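Local coordinates for protein 5'-Methylthioadenosine Nucleosidase (Arabidopsis thaliana, PDB 2H8G) that is a nucleosidase of the phosphorylase superfamily, with an alpha/beta fold built round a mixed beta-sheet and a pocket that holds adenine, at residues A[28-33]-A[73-78]; A[135-140]-A[174-179]. One frame throughout, in Å; residues are numbered along the deposited sequence.

Interaction 1: A[28-33]-A[73-78]; sequences SVVFVI and RINVVC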
loop_
_atom_site.group_PDB
_atom_site.type_symbol
_atom_site.label_atom_id
_atom_site.label_comp_id
_atom_site.label_asym_id
_atom_site.label_seq_id
_atom_site.Cartn_x
_atom_site.Cartn_y
_atom_site.Cartn_z
ATOM N N SER A 28 4.898 -14.250 -21.129
ATOM C CA SER A 28 5.634 -13.428 -20.180
ATOM C C SER A 28 5.162 -13.639 -18.750
ATOM O O SER A 28 3.966 -13.757 -18.487
ATOM C CB SER A 28 5.502 -11.946 -20.543
ATOM O OG SER A 28 4.167 -11.494 -20.395
ATOM N N VAL A 29 6.120 -13.681 -17.833
ATOM C CA VAL A 29 5.832 -13.871 -16.419
ATOM C C VAL A 29 6.594 -12.827 -15.623
ATOM O O VAL A 29 7.749 -12.535 -15.924
ATOM C CB VAL A 29 6.292 -15.260 -15.932
ATOM C CG1 VAL A 29 5.978 -15.423 -14.447
ATOM C CG2 VAL A 29 5.624 -16.350 -16.753
ATOM N N VAL A 30 5.943 -12.259 -14.614
ATOM C CA VAL A 30 6.595 -11.283 -13.756
ATOM C C VAL A 30 6.601 -11.816 -12.333
ATOM O O VAL A 30 5.555 -12.199 -11.806
ATOM C CB VAL A 30 5.863 -9.919 -13.736
ATOM C CG1 VAL A 30 6.406 -9.056 -12.600
ATOM C CG2 VAL A 30 6.056 -9.193 -15.061
ATOM N N PHE A 31 7.785 -11.875 -11.734
ATOM C CA PHE A 31 7.913 -12.299 -10.346
ATOM C C PHE A 31 8.008 -11.020 -9.531
ATOM O O PHE A 31 8.808 -10.141 -9.853
ATOM C CB PHE A 31 9.206 -13.084 -10.093
ATOM C CG PHE A 31 9.132 -14.539 -10.455
ATOM C CD1 PHE A 31 9.262 -14.950 -11.778
ATOM C CD2 PHE A 31 8.955 -15.507 -9.467
ATOM C CE1 PHE A 31 9.220 -16.306 -12.112
ATOM C CE2 PHE A 31 8.911 -16.865 -9.792
ATOM C CZ PHE A 31 9.045 -17.263 -11.117
ATOM N N VAL A 32 7.182 -10.902 -8.497
ATOM C CA VAL A 32 7.240 -9.747 -7.614
ATOM C C VAL A 32 7.870 -10.324 -6.354
ATOM O O VAL A 32 7.295 -11.209 -5.716
ATOM C CB VAL A 32 5.842 -9.191 -7.293
ATOM C CG1 VAL A 32 5.951 -8.128 -6.209
ATOM C CG2 VAL A 32 5.222 -8.595 -8.553
ATOM N N ILE A 33 9.069 -9.848 -6.024
ATOM C CA ILE A 33 9.815 -10.340 -4.867
ATOM C C ILE A 33 10.267 -9.167 -4.002
ATOM O O ILE A 33 10.956 -8.259 -4.468
ATOM C CB ILE A 33 11.029 -11.173 -5.343
ATOM C CG1 ILE A 33 10.528 -12.312 -6.244
ATOM C CG2 ILE A 33 11.799 -11.728 -4.152
ATOM C CD1 ILE A 33 11.617 -13.213 -6.803
ATOM N N ARG A 73 9.366 -15.131 -21.439
ATOM C CA ARG A 73 10.095 -13.926 -21.086
ATOM C C ARG A 73 9.940 -13.864 -19.575
ATOM O O ARG A 73 8.823 -13.942 -19.065
ATOM C CB ARG A 73 9.456 -12.691 -21.722
ATOM C CG ARG A 73 9.646 -12.588 -23.226
ATOM C CD ARG A 73 8.950 -11.353 -23.781
ATOM N NE ARG A 73 9.308 -11.100 -25.175
ATOM C CZ ARG A 73 10.530 -10.770 -25.584
ATOM N NH1 ARG A 73 11.516 -10.651 -24.705
ATOM N NH2 ARG A 73 10.768 -10.558 -26.872
ATOM N N ILE A 74 11.050 -13.750 -18.859
ATOM C CA ILE A 74 10.992 -13.699 -17.406
ATOM C C ILE A 74 11.439 -12.354 -16.865
ATOM O O ILE A 74 12.538 -11.886 -17.155
ATOM C CB ILE A 74 11.873 -14.790 -16.768
ATOM C CG1 ILE A 74 11.459 -16.165 -17.292
ATOM C CG2 ILE A 74 11.745 -14.739 -15.247
ATOM C CD1 ILE A 74 12.309 -17.296 -16.767
ATOM N N ASN A 75 10.571 -11.735 -16.073
ATOM C CA ASN A 75 10.877 -10.456 -15.461
ATOM C C ASN A 75 10.782 -10.641 -13.953
ATOM O O ASN A 75 9.876 -11.309 -13.460
ATOM C CB ASN A 75 9.879 -9.386 -15.920
ATOM C CG ASN A 75 10.038 -9.028 -17.387
ATOM O OD1 ASN A 75 9.079 -9.076 -18.160
ATOM N ND2 ASN A 75 11.252 -8.662 -17.777
ATOM N N VAL A 76 11.743 -10.087 -13.226
ATOM C CA VAL A 76 11.738 -10.170 -11.769
ATOM C C VAL A 76 11.851 -8.741 -11.260
ATOM O O VAL A 76 12.796 -8.031 -11.601
ATOM C CB VAL A 76 12.931 -10.992 -11.232
ATOM C CG1 VAL A 76 12.914 -10.996 -9.708
ATOM C CG2 VAL A 76 12.857 -12.415 -11.758
ATOM N N VAL A 77 10.888 -8.313 -10.451
ATOM C CA VAL A 77 10.906 -6.956 -9.930
ATOM C C VAL A 77 10.956 -6.927 -8.411
ATOM O O VAL A 77 10.260 -7.690 -7.737
ATOM C CB VAL A 77 9.682 -6.161 -10.425
ATOM C CG1 VAL A 77 9.677 -6.132 -11.941
ATOM C CG2 VAL A 77 8.397 -6.788 -9.906
ATOM N N CYS A 78 11.799 -6.043 -7.884
ATOM C CA CYS A 78 11.982 -5.884 -6.446
ATOM C C CYS A 78 11.885 -4.407 -6.099
ATOM O O CYS A 78 12.331 -3.557 -6.873
ATOM C CB CYS A 78 13.363 -6.392 -6.028
ATOM S SG CYS A 78 13.721 -8.087 -6.507
HETATM O O HOH W 1 5.772 -9.481 -18.439
#
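Phe31 and Val77 lie one step apart on neighbouring parallel strands, and the carbonyl of Phe31 meets Val77 twice: its O accepts Val77 N at 2.8 Å in an almost straight bond (175° at the hydrogen) and is brushed by Val77 CG2 at 3.4 Å. With chi1 at -59°, Val77 sets this methyl between its own backbone N and carbonyl carbon, from where it also meets Val32 CG2 at 3.9 Å and Val30 CG1 at 4.0 Å. The Phe31 side chain leaves through the other face, with Val29, Ile74 and Val76; its CB packs on Val76 CG2 at 4.1 Å, while Asn75 O lies at the ring edge, near the ring plane. That same oxygen receives Phe31 N at 2.8 Å, the donor tilted 18° from the carbonyl plane. Ile33 extends the apolar row, its CD1 reaching Val76 CG1 at 3.9 Å, and its N donates to Val77 O at 3.0 Å. Val29 completes the ladder of five backbone bonds, its N donating to Arg73 O and its O accepting Asn75 N. Strand 28-32 is an inner strand, hydrogen-bonded on its other edge to strand 110-119, whereas 72-78 pairs antiparallel with 63-69. Helix 92-106 covers the Val30, Val32 and Val77 face; helix 36-45 packs against Phe31, Ile33 and Cys78, sandwiching the pair between helices.

Interaction 2: A[135-140]-A[174-179]; sequences DVVFHD and RLSTGD
Asp135 and Arg174 form a two-pronged salt bridge at the N-terminal end of the two segments: NE of Arg174 donates to Asp135 OD1 at 2.7 Å and NH2 of Arg174 to Asp135 OD2 at 2.9 Å. A bend at chi3 (-67°) turns the guanidinium side-on; both oxygens lie close to its plane, yet they are met from above the carboxylate plane, the carboxylate and guanidinium planes being 49° apart. Gln157 also binds Asp135 OD2, and Arg174 NH1 reaches Asn194 O. Parallel backbone bonds follow, among them Thr177 N to Val137 O at 2.8 Å, and pairing runs past the strand end with His139 N on Thr177 O at 2.9 Å. This oxygen also lies over one face of the imidazole, toward its rim. Apolar packing is slight, chiefly Val136 CG2 against Leu175 CG at 4.0 Å. In the loops, Asp140 OD2 accepts Asp179 N at 2.8 Å. Thr177 OG1 bonds to Asp200, an adenine-pocket residue, and Asp179 OD1 to Thr92. Ion pair and carboxylate-to-amide bond thus tie 135-140 to 174-179 near their two ends, and the Asp179 amide probably offsets some repulsion between Asp140 OD2 and Asp179 OD1, 4.2 Å apart.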
loop_
_atom_site.group_PDB
_atom_site.type_symbol
_atom_site.label_atom_id
_atom_site.label_comp_id
_atom_site.label_asym_id
_atom_site.label_seq_id
_atom_site.Cartn_x
_atom_site.Cartn_y
_atom_site.Cartn_z
ATOM N N ASP A 135 -5.941 -18.776 -1.153
ATOM C CA ASP A 135 -6.530 -17.444 -1.122
ATOM C C ASP A 135 -5.746 -16.605 -0.130
ATOM O O ASP A 135 -4.936 -17.129 0.635
ATOM C CB ASP A 135 -8.025 -17.471 -0.760
ATOM C CG ASP A 135 -8.322 -18.257 0.497
ATOM O OD1 ASP A 135 -7.431 -18.394 1.357
ATOM O OD2 ASP A 135 -9.474 -18.723 0.632
ATOM N N VAL A 136 -5.989 -15.302 -0.144
ATOM C CA VAL A 136 -5.249 -14.398 0.716
ATOM C C VAL A 136 -6.140 -13.349 1.366
ATOM O O VAL A 136 -7.149 -12.942 0.801
ATOM C CB VAL A 136 -4.137 -13.707 -0.105
ATOM C CG1 VAL A 136 -4.760 -12.851 -1.209
ATOM C CG2 VAL A 136 -3.244 -12.893 0.803
ATOM N N VAL A 137 -5.757 -12.933 2.565
ATOM C CA VAL A 137 -6.488 -11.927 3.323
ATOM C C VAL A 137 -5.505 -11.036 4.073
ATOM O O VAL A 137 -4.311 -11.349 4.142
ATOM C CB VAL A 137 -7.411 -12.579 4.392
ATOM C CG1 VAL A 137 -8.468 -13.434 3.724
ATOM C CG2 VAL A 137 -6.586 -13.425 5.357
ATOM N N PHE A 138 -6.012 -9.924 4.607
ATOM C CA PHE A 138 -5.217 -9.010 5.442
ATOM C C PHE A 138 -5.685 -9.249 6.876
ATOM O O PHE A 138 -6.872 -9.484 7.099
ATOM C CB PHE A 138 -5.511 -7.529 5.170
ATOM C CG PHE A 138 -4.981 -7.002 3.869
ATOM C CD1 PHE A 138 -5.777 -7.000 2.734
ATOM C CD2 PHE A 138 -3.710 -6.440 3.796
ATOM C CE1 PHE A 138 -5.323 -6.437 1.543
ATOM C CE2 PHE A 138 -3.245 -5.876 2.611
ATOM C CZ PHE A 138 -4.052 -5.872 1.484
ATOM N N HIS A 139 -4.775 -9.173 7.843
ATOM C CA HIS A 139 -5.175 -9.328 9.241
ATOM C C HIS A 139 -4.997 -8.036 10.036
ATOM O O HIS A 139 -5.371 -7.979 11.206
ATOM C CB HIS A 139 -4.410 -10.467 9.937
ATOM C CG HIS A 139 -2.922 -10.408 9.770
ATOM N ND1 HIS A 139 -2.113 -9.541 10.476
ATOM C CD2 HIS A 139 -2.097 -11.130 8.978
ATOM C CE1 HIS A 139 -0.852 -9.736 10.123
ATOM N NE2 HIS A 139 -0.816 -10.694 9.216
ATOM N N ASP A 140 -4.458 -6.989 9.411
ATOM C CA ASP A 140 -4.237 -5.733 10.120
ATOM C C ASP A 140 -4.958 -4.504 9.569
ATOM O O ASP A 140 -4.533 -3.370 9.804
ATOM C CB ASP A 140 -2.731 -5.450 10.220
ATOM C CG ASP A 140 -2.099 -5.116 8.876
ATOM O OD1 ASP A 140 -2.710 -5.404 7.825
ATOM O OD2 ASP A 140 -0.968 -4.574 8.882
ATOM N N ARG A 174 -4.095 -20.898 3.178
ATOM C CA ARG A 174 -4.457 -19.491 3.090
ATOM C C ARG A 174 -3.318 -18.652 3.658
ATOM O O ARG A 174 -2.654 -19.054 4.614
ATOM C CB ARG A 174 -5.750 -19.226 3.877
ATOM C CG ARG A 174 -6.032 -17.754 4.132
ATOM C CD ARG A 174 -7.400 -17.546 4.763
ATOM N NE ARG A 174 -8.471 -17.896 3.836
ATOM C CZ ARG A 174 -9.766 -17.830 4.129
ATOM N NH1 ARG A 174 -10.156 -17.427 5.330
ATOM N NH2 ARG A 174 -10.668 -18.156 3.215
ATOM N N LEU A 175 -3.105 -17.487 3.049
ATOM C CA LEU A 175 -2.068 -16.549 3.450
ATOM C C LEU A 175 -2.708 -15.315 4.088
ATOM O O LEU A 175 -3.698 -14.793 3.576
ATOM C CB LEU A 175 -1.264 -16.113 2.218
ATOM C CG LEU A 175 -0.244 -14.981 2.406
ATOM C CD1 LEU A 175 0.820 -15.414 3.393
ATOM C CD2 LEU A 175 0.387 -14.620 1.063
ATOM N N SER A 176 -2.145 -14.853 5.201
ATOM C CA SER A 176 -2.651 -13.665 5.878
ATOM C C SER A 176 -1.519 -12.641 5.900
ATOM O O SER A 176 -0.415 -12.920 6.392
ATOM C CB SER A 176 -3.114 -14.011 7.296
ATOM O OG SER A 176 -3.807 -12.916 7.865
ATOM N N THR A 177 -1.813 -11.465 5.356
ATOM C CA THR A 177 -0.862 -10.371 5.213
ATOM C C THR A 177 -1.053 -9.224 6.192
ATOM O O THR A 177 -2.179 -8.850 6.515
ATOM C CB THR A 177 -0.974 -9.785 3.784
ATOM O OG1 THR A 177 -0.649 -10.807 2.832
ATOM C CG2 THR A 177 -0.062 -8.577 3.602
ATOM N N GLY A 178 0.064 -8.657 6.636
ATOM C CA GLY A 178 0.040 -7.514 7.525
ATOM C C GLY A 178 1.385 -6.819 7.410
ATOM O O GLY A 178 2.369 -7.450 7.025
ATOM N N ASP A 179 1.454 -5.539 7.750
ATOM C CA ASP A 179 2.724 -4.834 7.643
ATOM C C ASP A 179 3.679 -4.960 8.816
ATOM O O ASP A 179 4.687 -4.255 8.868
ATOM C CB ASP A 179 2.488 -3.361 7.339
ATOM C CG ASP A 179 2.173 -3.133 5.888
ATOM O OD1 ASP A 179 0.979 -3.040 5.537
ATOM O OD2 ASP A 179 3.129 -3.072 5.091
HETATM O O HOH W 2 -1.501 -4.433 5.560
#

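Along the chain, both segments of interaction 1 precede those of interaction 2, and the two contacts lie on opposite sides of the chain's centre, their own centres 22 Å apart and nearest atoms about 10 Å apart. Both are parallel strand pairs of one mixed sheet. Strand 28-32 pairs with 110-119, which pairs with 217-226, which in turn runs antiparallel to 130-138, so two central strands bridge the contacts. Adenine lies nearer interaction 2, about 6 Å from the side chain of His139 against about 12 Å from that of Ile33. Interaction 2 also carries its segments on toward the pocket and, through Asp140 and Asp179, the second subunit.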